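Local coordinates for hypothetical 39.9 kDa protein (PDB 2GA8), which acts as an ATP-dependent P-loop kinase of yeast that could be involved in assembly of the endoplasmic reticulum membrane, at residues L12-L15 with D16-E20; N85-A88 with E89-E92; R169-D172 with L173-D176; E224-S227 with K228-Q232; D298-A301 with T302-R305. All blocks are in the same frame, centred on the assembly; numbering follows the deposited sequence.

Interaction 1 of 5, residues L12-L15 with D16-E20; sequences LQLL and DNRIE
L12 O accepts the backbone N-H of D16 at 3.0 Å, the first of three successive i to i+4 bonds at the end of helix 4-17. Q13 O does the same for N17 N. The side chains of Q13 and N17 run side by side in the same direction, and their amide planes are only 7° apart. They meet loosely, with Q13 CG 4.2 Å from N17 OD1. L14 makes the closest contact between two side chains. Its CG lies anti to the backbone N (chi1 -178°), and CD1 reaches R18 CG at 3.6 Å. L14 O also takes R18 N at 2.9 Å, with a C=O...N angle of 161°. L15 O receives a second, weak bond from the same N-H at 3.2 Å. R18 N is thus shared between two carbonyls, where the chain leaves helical geometry. R18 bends at chi2 and chi3, and its NE bonds to N22 OD1, a few residues on. I19 CB then lies 3.6 Å from L15 O. Helix 222-227 packs along this end of helix 4-17: L12 touches F223, D16 touches V222, and I19 touches K225. A salt bridge from D16 OD1 to K225 NZ ties the two helices together.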
loop_
_atom_site.group_PDB
_atom_site.type_symbol
_atom_site.label_atom_id
_atom_site.label_comp_id
_atom_site.label_asym_id
_atom_site.label_seq_id
_atom_site.Cartn_x
_atom_site.Cartn_y
_atom_site.Cartn_z
ATOM N N LEU A 12 6.896 5.267 16.315
ATOM C CA LEU A 12 6.831 4.570 17.593
ATOM C C LEU A 12 6.080 5.390 18.635
ATOM O O LEU A 12 5.431 4.837 19.521
ATOM C CB LEU A 12 8.240 4.244 18.103
ATOM C CG LEU A 12 9.030 3.258 17.238
ATOM C CD1 LEU A 12 10.389 2.991 17.867
ATOM C CD2 LEU A 12 8.250 1.963 17.102
ATOM N N GLN A 13 6.164 6.711 18.534
ATOM C CA GLN A 13 5.469 7.555 19.492
ATOM C C GLN A 13 3.962 7.429 19.322
ATOM O O GLN A 13 3.221 7.358 20.302
ATOM C CB GLN A 13 5.890 9.013 19.325
ATOM C CG GLN A 13 5.186 9.957 20.275
ATOM C CD GLN A 13 5.834 11.321 20.303
ATOM O OE1 GLN A 13 5.895 12.013 19.284
ATOM N NE2 GLN A 13 6.331 11.715 21.470
ATOM N N LEU A 14 3.510 7.398 18.074
ATOM C CA LEU A 14 2.081 7.274 17.808
ATOM C C LEU A 14 1.592 5.887 18.199
ATOM O O LEU A 14 0.535 5.747 18.810
ATOM C CB LEU A 14 1.772 7.540 16.334
ATOM C CG LEU A 14 0.277 7.465 15.977
ATOM C CD1 LEU A 14 -0.520 8.380 16.899
ATOM C CD2 LEU A 14 0.068 7.866 14.534
ATOM N N LEU A 15 2.363 4.858 17.864
ATOM C CA LEU A 15 1.958 3.504 18.219
ATOM C C LEU A 15 1.806 3.410 19.730
ATOM O O LEU A 15 0.839 2.849 20.231
ATOM C CB LEU A 15 2.989 2.477 17.736
ATOM C CG LEU A 15 2.697 1.014 18.091
ATOM C CD1 LEU A 15 1.344 0.601 17.532
ATOM C CD2 LEU A 15 3.793 0.118 17.533
ATOM N N ASP A 16 2.761 3.978 20.458
ATOM C CA ASP A 16 2.697 3.933 21.914
ATOM C C ASP A 16 1.480 4.687 22.437
ATOM O O ASP A 16 0.809 4.236 23.360
ATOM C CB ASP A 16 3.962 4.528 22.525
ATOM C CG ASP A 16 4.013 4.337 24.025
ATOM O OD1 ASP A 16 4.161 3.179 24.464
ATOM O OD2 ASP A 16 3.889 5.337 24.761
ATOM N N ASN A 17 1.203 5.842 21.847
ATOM C CA ASN A 17 0.057 6.647 22.255
ATOM C C ASN A 17 -1.279 5.967 21.967
ATOM O O ASN A 17 -2.254 6.173 22.690
ATOM C CB ASN A 17 0.097 8.004 21.554
ATOM C CG ASN A 17 0.851 9.048 22.351
ATOM O OD1 ASN A 17 1.328 10.042 21.804
ATOM N ND2 ASN A 17 0.947 8.833 23.661
ATOM N N ARG A 18 -1.313 5.143 20.927
ATOM C CA ARG A 18 -2.541 4.459 20.523
ATOM C C ARG A 18 -2.551 2.966 20.842
ATOM O O ARG A 18 -3.432 2.236 20.394
ATOM C CB ARG A 18 -2.746 4.654 19.016
ATOM C CG ARG A 18 -2.732 6.106 18.571
ATOM C CD ARG A 18 -3.941 6.856 19.106
ATOM N NE ARG A 18 -5.183 6.277 18.598
ATOM C CZ ARG A 18 -6.397 6.746 18.865
ATOM N NH1 ARG A 18 -6.546 7.810 19.646
ATOM N NH2 ARG A 18 -7.463 6.159 18.338
ATOM N N ILE A 19 -1.580 2.524 21.633
ATOM C CA ILE A 19 -1.431 1.119 21.998
ATOM C C ILE A 19 -2.692 0.431 22.530
ATOM O O ILE A 19 -2.909 -0.758 22.279
ATOM C CB ILE A 19 -0.295 0.958 23.040
ATOM C CG1 ILE A 19 0.196 -0.489 23.052
ATOM C CG2 ILE A 19 -0.786 1.379 24.422
ATOM C CD1 ILE A 19 0.883 -0.907 21.763
ATOM N N GLU A 20 -3.519 1.168 23.263
ATOM C CA GLU A 20 -4.743 0.606 23.821
ATOM C C GLU A 20 -5.963 0.873 22.946
ATOM O O GLU A 20 -7.040 0.336 23.199
ATOM C CB GLU A 20 -4.993 1.174 25.224
ATOM C CG GLU A 20 -4.010 0.688 26.284
ATOM C CD GLU A 20 -4.191 1.387 27.622
ATOM O OE1 GLU A 20 -5.315 1.357 28.169
ATOM O OE2 GLU A 20 -3.207 1.967 28.126
#

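Interaction 2 of 5, residues N85-A88 with E89-E92; sequences NKVA and EMIE
I91 turns CG1 anti to its own carbonyl carbon, beside the backbone N (chi1 -62°), and this sends the CG1 branch back over the preceding turn. I91 CG1 comes within 3.1 Å of V87 O and 4.4 Å of V87 CG1. M90 starts the other way, with CG anti to the backbone N, and then bends at chi3 (78°). The bend brings its methyl CE to 4.5 Å from V87 CG1. The CG1 methyl of V87 is therefore approached by M90 and I91, both at loose van der Waals range. The backbone beneath is regular. N85, K86, V87 and A88 give their carbonyls to the N-H groups of E89, M90, I91 and E92. The bond from I91 N to V87 O is 3.0 Å long and nearly straight, at 168°. That from E92 N to A88 O is the shortest of the four, at 2.8 Å. On the outer surface K86 CD approaches E89 OE1 at 4.3 Å. The opposite charges stay apart, with K86 NZ 5.0 Å from E89 OE1, so any attraction between them is probably modest. M90 is buried and V87 partly so. Both touch Y111 of strand 109-111, and M90 also meets F97 and T130. Although I91 is exposed, this is broadly an amphipathic helix, the crossover helix of the beta-alpha-beta unit formed by strand 80-81, helix 84-92 and strand 109-111.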
loop_
_atom_site.group_PDB
_atom_site.type_symbol
_atom_site.label_atom_id
_atom_site.label_comp_id
_atom_site.label_asym_id
_atom_site.label_seq_id
_atom_site.Cartn_x
_atom_site.Cartn_y
_atom_site.Cartn_z
ATOM N N ASN A 85 -20.067 -20.074 -10.077
ATOM C CA ASN A 85 -20.215 -19.967 -11.524
ATOM C C ASN A 85 -19.478 -18.746 -12.072
ATOM O O ASN A 85 -18.783 -18.831 -13.088
ATOM C CB ASN A 85 -21.702 -19.909 -11.911
ATOM C CG ASN A 85 -22.438 -18.743 -11.268
ATOM O OD1 ASN A 85 -22.531 -18.647 -10.045
ATOM N ND2 ASN A 85 -22.971 -17.854 -12.097
ATOM N N LYS A 86 -19.626 -17.615 -11.390
ATOM C CA LYS A 86 -18.974 -16.378 -11.807
ATOM C C LYS A 86 -17.460 -16.457 -11.628
ATOM O O LYS A 86 -16.707 -15.865 -12.400
ATOM C CB LYS A 86 -19.543 -15.197 -11.016
ATOM C CG LYS A 86 -20.995 -14.878 -11.346
ATOM C CD LYS A 86 -21.132 -14.361 -12.771
ATOM C CE LYS A 86 -22.587 -14.102 -13.138
ATOM N NZ LYS A 86 -23.379 -15.362 -13.171
ATOM N N VAL A 87 -17.016 -17.188 -10.610
ATOM C CA VAL A 87 -15.590 -17.351 -10.358
ATOM C C VAL A 87 -14.950 -18.073 -11.537
ATOM O O VAL A 87 -13.889 -17.681 -12.020
ATOM C CB VAL A 87 -15.330 -18.172 -9.072
ATOM C CG1 VAL A 87 -13.842 -18.436 -8.913
ATOM C CG2 VAL A 87 -15.862 -17.425 -7.861
ATOM N N ALA A 88 -15.607 -19.132 -12.002
ATOM C CA ALA A 88 -15.101 -19.903 -13.128
ATOM C C ALA A 88 -15.025 -19.027 -14.375
ATOM O O ALA A 88 -14.046 -19.072 -15.120
ATOM C CB ALA A 88 -16.005 -21.109 -13.383
ATOM N N GLU A 89 -16.063 -18.228 -14.597
ATOM C CA GLU A 89 -16.109 -17.339 -15.752
ATOM C C GLU A 89 -14.916 -16.385 -15.750
ATOM O O GLU A 89 -14.235 -16.222 -16.761
ATOM C CB GLU A 89 -17.411 -16.534 -15.744
ATOM C CG GLU A 89 -17.581 -15.620 -16.946
ATOM C CD GLU A 89 -18.860 -14.807 -16.883
ATOM O OE1 GLU A 89 -19.942 -15.414 -16.756
ATOM O OE2 GLU A 89 -18.782 -13.563 -16.966
ATOM N N MET A 90 -14.675 -15.750 -14.606
ATOM C CA MET A 90 -13.559 -14.815 -14.466
ATOM C C MET A 90 -12.239 -15.495 -14.790
ATOM O O MET A 90 -11.424 -14.962 -15.541
ATOM C CB MET A 90 -13.503 -14.263 -13.040
ATOM C CG MET A 90 -12.182 -13.584 -12.693
ATOM S SD MET A 90 -12.079 -13.169 -10.949
ATOM C CE MET A 90 -11.678 -14.767 -10.241
ATOM N N ILE A 91 -12.029 -16.670 -14.206
ATOM C CA ILE A 91 -10.810 -17.434 -14.434
ATOM C C ILE A 91 -10.689 -17.779 -15.911
ATOM O O ILE A 91 -9.607 -17.706 -16.492
ATOM C CB ILE A 91 -10.811 -18.746 -13.619
ATOM C CG1 ILE A 91 -10.862 -18.431 -12.122
ATOM C CG2 ILE A 91 -9.573 -19.566 -13.956
ATOM C CD1 ILE A 91 -9.673 -17.643 -11.617
ATOM N N GLU A 92 -11.810 -18.159 -16.511
ATOM C CA GLU A 92 -11.830 -18.509 -17.924
ATOM C C GLU A 92 -11.465 -17.284 -18.760
ATOM O O GLU A 92 -10.865 -17.409 -19.827
ATOM C CB GLU A 92 -13.215 -19.025 -18.313
ATOM C CG GLU A 92 -13.337 -19.467 -19.760
ATOM C CD GLU A 92 -14.685 -20.090 -20.059
ATOM O OE1 GLU A 92 -15.022 -21.104 -19.412
ATOM O OE2 GLU A 92 -15.406 -19.568 -20.935
#

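Interaction 3 of 5, residues R169-D172 with L173-D176; sequences RCLD and LFKD
C170 O accepts the backbone N-H of L173 at 3.0 Å, the shorter of the two hydrogen bonds that turn the chain after helix 168-171. The bond is fairly straight, with an N-H...O angle of 155°, but L173 N sits well above the carbonyl plane. The next bond, F174 N to L171 O, is 3.2 Å long and closes a type I beta turn from L171 to F174. Its donor also comes from above the carbonyl plane, at a C=O...N angle of 110°. This turn sets the side chains of L171 and F174 side by side, pointing the same way. L171 CD2 touches F174 CE1 at 3.8 Å. L171 CD2 also makes an off-centre CH-pi contact, 4.3 Å from the centroid of the F174 ring. C170 O lies at the ring edge near its plane, 3.8 Å from F174 CD1. L173 folds back toward R169, with CG anti to its carbonyl carbon (chi1 -61°) and 3.7 Å from R169 O. Helix 178-181 packs against the pair: L171 touches A180 and H181, and F174 touches A180. D176 caps the start of that helix, and its OD2 bonds to T179 OG1. The nearest side-chain atom of the buried C170 lies about 3 Å from a bound mercury ion. This fits the strong affinity of mercury for cysteine sulfur and probably reflects mercury added for crystallography, not a natural metal site.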
loop_
_atom_site.group_PDB
_atom_site.type_symbol
_atom_site.label_atom_id
_atom_site.label_comp_id
_atom_site.label_asym_id
_atom_site.label_seq_id
_atom_site.Cartn_x
_atom_site.Cartn_y
_atom_site.Cartn_z
ATOM N N ARG A 169 -2.837 -6.847 -19.714
ATOM C CA ARG A 169 -3.971 -7.438 -20.419
ATOM C C ARG A 169 -5.252 -6.723 -20.011
ATOM O O ARG A 169 -6.209 -6.651 -20.778
ATOM C CB ARG A 169 -4.091 -8.933 -20.115
ATOM C CG ARG A 169 -5.287 -9.589 -20.800
ATOM C CD ARG A 169 -5.308 -11.111 -20.646
ATOM N NE ARG A 169 -4.267 -11.775 -21.428
ATOM C CZ ARG A 169 -2.998 -11.900 -21.047
ATOM N NH1 ARG A 169 -2.594 -11.408 -19.882
ATOM N NH2 ARG A 169 -2.129 -12.519 -21.836
ATOM N N CYS A 170 -5.265 -6.196 -18.793
ATOM C CA CYS A 170 -6.422 -5.471 -18.300
ATOM C C CYS A 170 -6.515 -4.152 -19.073
ATOM O O CYS A 170 -7.592 -3.734 -19.499
ATOM C CB CYS A 170 -6.258 -5.204 -16.801
ATOM S SG CYS A 170 -7.748 -4.643 -15.965
ATOM N N LEU A 171 -5.373 -3.503 -19.264
ATOM C CA LEU A 171 -5.340 -2.236 -19.982
ATOM C C LEU A 171 -5.764 -2.413 -21.440
ATOM O O LEU A 171 -6.220 -1.461 -22.076
ATOM C CB LEU A 171 -3.939 -1.622 -19.906
ATOM C CG LEU A 171 -3.425 -1.268 -18.504
ATOM C CD1 LEU A 171 -2.035 -0.675 -18.614
ATOM C CD2 LEU A 171 -4.373 -0.280 -17.824
ATOM N N ASP A 172 -5.624 -3.628 -21.966
ATOM C CA ASP A 172 -6.011 -3.907 -23.349
ATOM C C ASP A 172 -7.526 -3.894 -23.513
ATOM O O ASP A 172 -8.040 -3.853 -24.632
ATOM C CB ASP A 172 -5.488 -5.274 -23.802
ATOM C CG ASP A 172 -3.975 -5.333 -23.865
ATOM O OD1 ASP A 172 -3.365 -4.373 -24.376
ATOM O OD2 ASP A 172 -3.399 -6.346 -23.415
ATOM N N LEU A 173 -8.235 -3.943 -22.393
ATOM C CA LEU A 173 -9.690 -3.951 -22.414
ATOM C C LEU A 173 -10.283 -2.553 -22.270
ATOM O O LEU A 173 -11.497 -2.380 -22.357
ATOM C CB LEU A 173 -10.220 -4.858 -21.302
ATOM C CG LEU A 173 -9.792 -6.324 -21.397
ATOM C CD1 LEU A 173 -10.256 -7.079 -20.160
ATOM C CD2 LEU A 173 -10.368 -6.943 -22.664
ATOM N N PHE A 174 -9.431 -1.560 -22.042
ATOM C CA PHE A 174 -9.903 -0.186 -21.910
ATOM C C PHE A 174 -10.617 0.215 -23.194
ATOM O O PHE A 174 -10.249 -0.238 -24.278
ATOM C CB PHE A 174 -8.729 0.762 -21.655
ATOM C CG PHE A 174 -8.479 1.047 -20.200
ATOM C CD1 PHE A 174 -8.411 0.015 -19.271
ATOM C CD2 PHE A 174 -8.295 2.355 -19.761
ATOM C CE1 PHE A 174 -8.162 0.286 -17.923
ATOM C CE2 PHE A 174 -8.045 2.633 -18.418
ATOM C CZ PHE A 174 -7.978 1.595 -17.498
ATOM N N LYS A 175 -11.635 1.061 -23.074
ATOM C CA LYS A 175 -12.382 1.508 -24.244
ATOM C C LYS A 175 -11.409 2.065 -25.277
ATOM O O LYS A 175 -11.680 2.051 -26.478
ATOM C CB LYS A 175 -13.405 2.579 -23.850
ATOM C CG LYS A 175 -14.336 2.991 -24.982
ATOM C CD LYS A 175 -15.146 1.808 -25.494
ATOM C CE LYS A 175 -15.994 2.196 -26.696
ATOM N NZ LYS A 175 -16.756 1.037 -27.242
ATOM N N ASP A 176 -10.269 2.550 -24.796
ATOM C CA ASP A 176 -9.238 3.103 -25.662
ATOM C C ASP A 176 -7.885 2.505 -25.271
ATOM O O ASP A 176 -7.088 3.141 -24.579
ATOM C CB ASP A 176 -9.200 4.626 -25.527
ATOM C CG ASP A 176 -8.261 5.273 -26.519
ATOM O OD1 ASP A 176 -8.451 5.070 -27.737
ATOM O OD2 ASP A 176 -7.334 5.985 -26.085
#

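Interaction 4 of 5, residues E224-S227 with K228-Q232; sequences EKLS and KTFSQ
F230 presents one ring face to L226 O, which stands 3.7 Å above the plane over the ring centre. S227 O approaches obliquely, 3.5 Å from F230 CD2. The methyl CD1 of L226 reaches F230 CZ at 3.6 Å, and the two side chains lie alongside each other. L226 gets there with CG placed between its backbone N and carbonyl carbon (chi1 73°), an uncommon choice on a helix. The same L226 O accepts the N-H of T229 at 3.1 Å, from well above the carbonyl plane. It also bonds to R261 NH1. T229 OG1 lies 2.8 Å from K225 O and 3.2 Å from L226 O. Its single proton could go to either, and R261 NH2 bonds to it as well. K228 N keeps the helical bond to E224 O at 3.3 Å, with a weak second one to K225 O. E224 and K228 run side by side, so that E224 OE2 meets K228 CE at 3.7 Å. The lysine ammonium instead makes a salt bridge to E64 OE2 and a bond to V62 O. Y52 of helix 47-58 touches both L226 and F230. These contacts form the C-terminal end of helix 222-227, where the chain passes through K228 and T229 into strand 230-231. That strand pairs in parallel with strand 65-66, giving a short two-stranded sheet apart from the central five-stranded one.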
loop_
_atom_site.group_PDB
_atom_site.type_symbol
_atom_site.label_atom_id
_atom_site.label_comp_id
_atom_site.label_asym_id
_atom_site.label_seq_id
_atom_site.Cartn_x
_atom_site.Cartn_y
_atom_site.Cartn_z
ATOM N N GLU A 224 7.651 -3.377 24.800
ATOM C CA GLU A 224 7.129 -4.265 25.836
ATOM C C GLU A 224 5.609 -4.352 25.674
ATOM O O GLU A 224 5.024 -5.438 25.679
ATOM C CB GLU A 224 7.459 -3.704 27.223
ATOM C CG GLU A 224 6.978 -4.556 28.384
ATOM C CD GLU A 224 7.911 -5.712 28.681
ATOM O OE1 GLU A 224 9.120 -5.456 28.852
ATOM O OE2 GLU A 224 7.438 -6.867 28.751
ATOM N N LYS A 225 4.976 -3.195 25.513
ATOM C CA LYS A 225 3.526 -3.136 25.350
ATOM C C LYS A 225 3.040 -3.887 24.115
ATOM O O LYS A 225 2.085 -4.659 24.181
ATOM C CB LYS A 225 3.073 -1.680 25.253
ATOM C CG LYS A 225 3.384 -0.845 26.475
ATOM C CD LYS A 225 2.976 0.590 26.229
ATOM C CE LYS A 225 3.410 1.500 27.352
ATOM N NZ LYS A 225 3.089 2.915 27.028
ATOM N N LEU A 226 3.690 -3.662 22.981
ATOM C CA LEU A 226 3.264 -4.338 21.766
ATOM C C LEU A 226 3.485 -5.849 21.850
ATOM O O LEU A 226 2.656 -6.632 21.379
ATOM C CB LEU A 226 3.991 -3.752 20.547
ATOM C CG LEU A 226 5.469 -4.042 20.304
ATOM C CD1 LEU A 226 5.628 -5.427 19.677
ATOM C CD2 LEU A 226 6.037 -2.980 19.364
ATOM N N SER A 227 4.592 -6.252 22.467
ATOM C CA SER A 227 4.935 -7.664 22.602
ATOM C C SER A 227 3.904 -8.462 23.385
ATOM O O SER A 227 3.704 -9.644 23.126
ATOM C CB SER A 227 6.304 -7.822 23.275
ATOM O OG SER A 227 7.341 -7.324 22.451
ATOM N N LYS A 228 3.244 -7.807 24.334
ATOM C CA LYS A 228 2.245 -8.469 25.164
ATOM C C LYS A 228 0.824 -8.339 24.624
ATOM O O LYS A 228 -0.115 -8.825 25.245
ATOM C CB LYS A 228 2.278 -7.890 26.584
ATOM C CG LYS A 228 3.596 -8.065 27.325
ATOM C CD LYS A 228 3.918 -9.533 27.540
ATOM C CE LYS A 228 5.143 -9.710 28.424
ATOM N NZ LYS A 228 5.545 -11.141 28.511
ATOM N N THR A 229 0.661 -7.704 23.467
ATOM C CA THR A 229 -0.678 -7.492 22.931
ATOM C C THR A 229 -0.975 -7.992 21.516
ATOM O O THR A 229 -1.925 -7.524 20.882
ATOM C CB THR A 229 -1.050 -5.998 23.016
ATOM O OG1 THR A 229 -0.037 -5.215 22.372
ATOM C CG2 THR A 229 -1.164 -5.566 24.477
ATOM N N PHE A 230 -0.171 -8.926 21.023
ATOM C CA PHE A 230 -0.407 -9.502 19.708
ATOM C C PHE A 230 -1.700 -10.296 19.863
ATOM O O PHE A 230 -1.982 -10.818 20.949
ATOM C CB PHE A 230 0.737 -10.441 19.315
ATOM C CG PHE A 230 2.015 -9.735 18.957
ATOM C CD1 PHE A 230 2.078 -8.900 17.841
ATOM C CD2 PHE A 230 3.172 -9.939 19.709
ATOM C CE1 PHE A 230 3.274 -8.282 17.477
ATOM C CE2 PHE A 230 4.373 -9.326 19.352
ATOM C CZ PHE A 230 4.426 -8.496 18.234
ATOM N N SER A 231 -2.485 -10.393 18.795
ATOM C CA SER A 231 -3.753 -11.111 18.862
ATOM C C SER A 231 -3.881 -12.268 17.874
ATOM O O SER A 231 -3.584 -12.129 16.687
ATOM C CB SER A 231 -4.914 -10.141 18.642
ATOM O OG SER A 231 -6.151 -10.833 18.644
ATOM N N GLN A 232 -4.345 -13.408 18.375
ATOM C CA GLN A 232 -4.528 -14.589 17.543
ATOM C C GLN A 232 -5.691 -14.400 16.563
ATOM O O GLN A 232 -5.831 -15.157 15.607
ATOM C CB GLN A 232 -4.798 -15.807 18.433
ATOM C CG GLN A 232 -4.746 -17.143 17.714
ATOM C CD GLN A 232 -3.393 -17.406 17.074
ATOM O OE1 GLN A 232 -2.351 -17.258 17.715
ATOM N NE2 GLN A 232 -3.404 -17.807 15.808
#

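Interaction 5 of 5, residues D298-A301 with T302-R305; sequences DYEA and TEER
D298 O accepts two groups of T302 at the N-terminus of helix 299-312: the backbone N at 2.9 Å and OG1 at 2.8 Å. The amide arrives nearly in line with the C=O bond, and the hydroxyl from above the carbonyl plane. T302 sets OG1 anti to its own carbonyl carbon (chi1 -57°), which turns the hydroxyl back toward D298. D298 is the N-cap residue. Its OD1 takes A301 N at 3.0 Å, almost straight at 175°. One water accepts from D298 N and donates weakly to T302 OG1. The helical bonds continue, with E303 N bonded to Y299 O. Farther out, E300 OE2 and E303 OE1 come within 3.4 Å, their carboxylate planes perpendicular. The likely repulsion is probably eased by R323 NH1, which forms a salt bridge with E303 OE1. Y299 CE2 meets E303 OE2 at 3.7 Å, with ring and carboxylate planes 66° apart. The Y299 ring also packs edge-to-face with F326 of helix 319-328, and T302 and E303 touch the same phenylalanine. The nearest atoms of the R305 side chain and G34, part of the ATP site inferred by similarity, are about 4 Å apart, and a bound sulfate is about as near. A second water bridges the helix surface, donating to both A301 O and E304 OE1, the latter at 2.8 Å.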
loop_
_atom_site.group_PDB
_atom_site.type_symbol
_atom_site.label_atom_id
_atom_site.label_comp_id
_atom_site.label_asym_id
_atom_site.label_seq_id
_atom_site.Cartn_x
_atom_site.Cartn_y
_atom_site.Cartn_z
ATOM N N ASP A 298 13.256 17.900 -5.243
ATOM C CA ASP A 298 14.258 18.825 -5.751
ATOM C C ASP A 298 14.031 18.565 -7.234
ATOM O O ASP A 298 14.368 17.492 -7.738
ATOM C CB ASP A 298 15.658 18.368 -5.333
ATOM C CG ASP A 298 16.760 19.176 -5.989
ATOM O OD1 ASP A 298 16.760 19.294 -7.236
ATOM O OD2 ASP A 298 17.636 19.687 -5.259
ATOM N N TYR A 299 13.431 19.528 -7.924
ATOM C CA TYR A 299 13.114 19.364 -9.335
ATOM C C TYR A 299 14.247 18.828 -10.208
ATOM O O TYR A 299 14.111 17.779 -10.836
ATOM C CB TYR A 299 12.620 20.682 -9.927
ATOM C CG TYR A 299 11.883 20.507 -11.235
ATOM C CD1 TYR A 299 10.528 20.181 -11.251
ATOM C CD2 TYR A 299 12.539 20.655 -12.459
ATOM C CE1 TYR A 299 9.841 20.010 -12.445
ATOM C CE2 TYR A 299 11.857 20.480 -13.666
ATOM C CZ TYR A 299 10.507 20.163 -13.646
ATOM O OH TYR A 299 9.810 20.022 -14.825
ATOM N N GLU A 300 15.357 19.556 -10.255
ATOM C CA GLU A 300 16.491 19.152 -11.079
ATOM C C GLU A 300 16.999 17.737 -10.829
ATOM O O GLU A 300 17.176 16.964 -11.773
ATOM C CB GLU A 300 17.640 20.149 -10.912
ATOM C CG GLU A 300 17.527 21.366 -11.815
ATOM C CD GLU A 300 17.737 21.022 -13.280
ATOM O OE1 GLU A 300 17.646 21.934 -14.132
ATOM O OE2 GLU A 300 17.997 19.839 -13.583
ATOM N N ALA A 301 17.240 17.402 -9.566
ATOM C CA ALA A 301 17.739 16.077 -9.217
ATOM C C ALA A 301 16.729 14.989 -9.561
ATOM O O ALA A 301 17.097 13.896 -9.992
ATOM C CB ALA A 301 18.079 16.020 -7.737
ATOM N N THR A 302 15.451 15.284 -9.364
ATOM C CA THR A 302 14.423 14.305 -9.658
ATOM C C THR A 302 14.257 14.157 -11.164
ATOM O O THR A 302 14.059 13.054 -11.672
ATOM C CB THR A 302 13.083 14.709 -9.025
ATOM O OG1 THR A 302 13.260 14.871 -7.613
ATOM C CG2 THR A 302 12.035 13.632 -9.276
ATOM N N GLU A 303 14.349 15.274 -11.880
ATOM C CA GLU A 303 14.224 15.248 -13.330
ATOM C C GLU A 303 15.306 14.340 -13.903
ATOM O O GLU A 303 15.046 13.516 -14.781
ATOM C CB GLU A 303 14.398 16.653 -13.896
ATOM C CG GLU A 303 14.289 16.726 -15.402
ATOM C CD GLU A 303 14.623 18.102 -15.925
ATOM O OE1 GLU A 303 15.810 18.483 -15.874
ATOM O OE2 GLU A 303 13.698 18.806 -16.373
ATOM N N GLU A 304 16.524 14.495 -13.394
ATOM C CA GLU A 304 17.644 13.693 -13.862
ATOM C C GLU A 304 17.442 12.229 -13.508
ATOM O O GLU A 304 17.705 11.344 -14.321
ATOM C CB GLU A 304 18.956 14.180 -13.245
ATOM C CG GLU A 304 20.164 13.374 -13.712
ATOM C CD GLU A 304 21.416 13.685 -12.923
ATOM O OE1 GLU A 304 21.438 13.402 -11.706
ATOM O OE2 GLU A 304 22.378 14.212 -13.518
ATOM N N ARG A 305 16.973 11.983 -12.288
ATOM C CA ARG A 305 16.740 10.625 -11.818
ATOM C C ARG A 305 15.729 9.889 -12.693
ATOM O O ARG A 305 15.967 8.751 -13.103
ATOM C CB ARG A 305 16.265 10.654 -10.359
ATOM C CG ARG A 305 16.119 9.285 -9.711
ATOM C CD ARG A 305 15.864 9.381 -8.208
ATOM N NE ARG A 305 16.993 9.963 -7.483
ATOM C CZ ARG A 305 17.191 11.266 -7.305
ATOM N NH1 ARG A 305 16.329 12.149 -7.794
ATOM N NH2 ARG A 305 18.260 11.691 -6.643
HETATM O O HOH W 1 14.109 15.447 -4.370
HETATM O O HOH W 2 19.619 12.998 -9.580
#

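How the interactions relate
The five contacts follow one another along the chain, from 12-20 to 298-305, and each is local. Interactions 1 and 4 lie far apart in sequence but touch in space, their centres 12 Å apart. The ends of helix 4-17 and helix 222-227 meet there, and L15 CD2 packs on L226 CD2. Interactions 2 and 3 share another side of the molecule, with centres 19 Å apart and nearest atoms about 8 Å apart. Both are on the opposite side of the chain's centre from interaction 1. Interaction 5 stands apart, its nearest atoms about 21 Å from the closest other contact. It follows strand 290-296 of the parallel five-stranded sheet and is the one near the P-loop. The other four are local packing and lie away from the inferred ATP site.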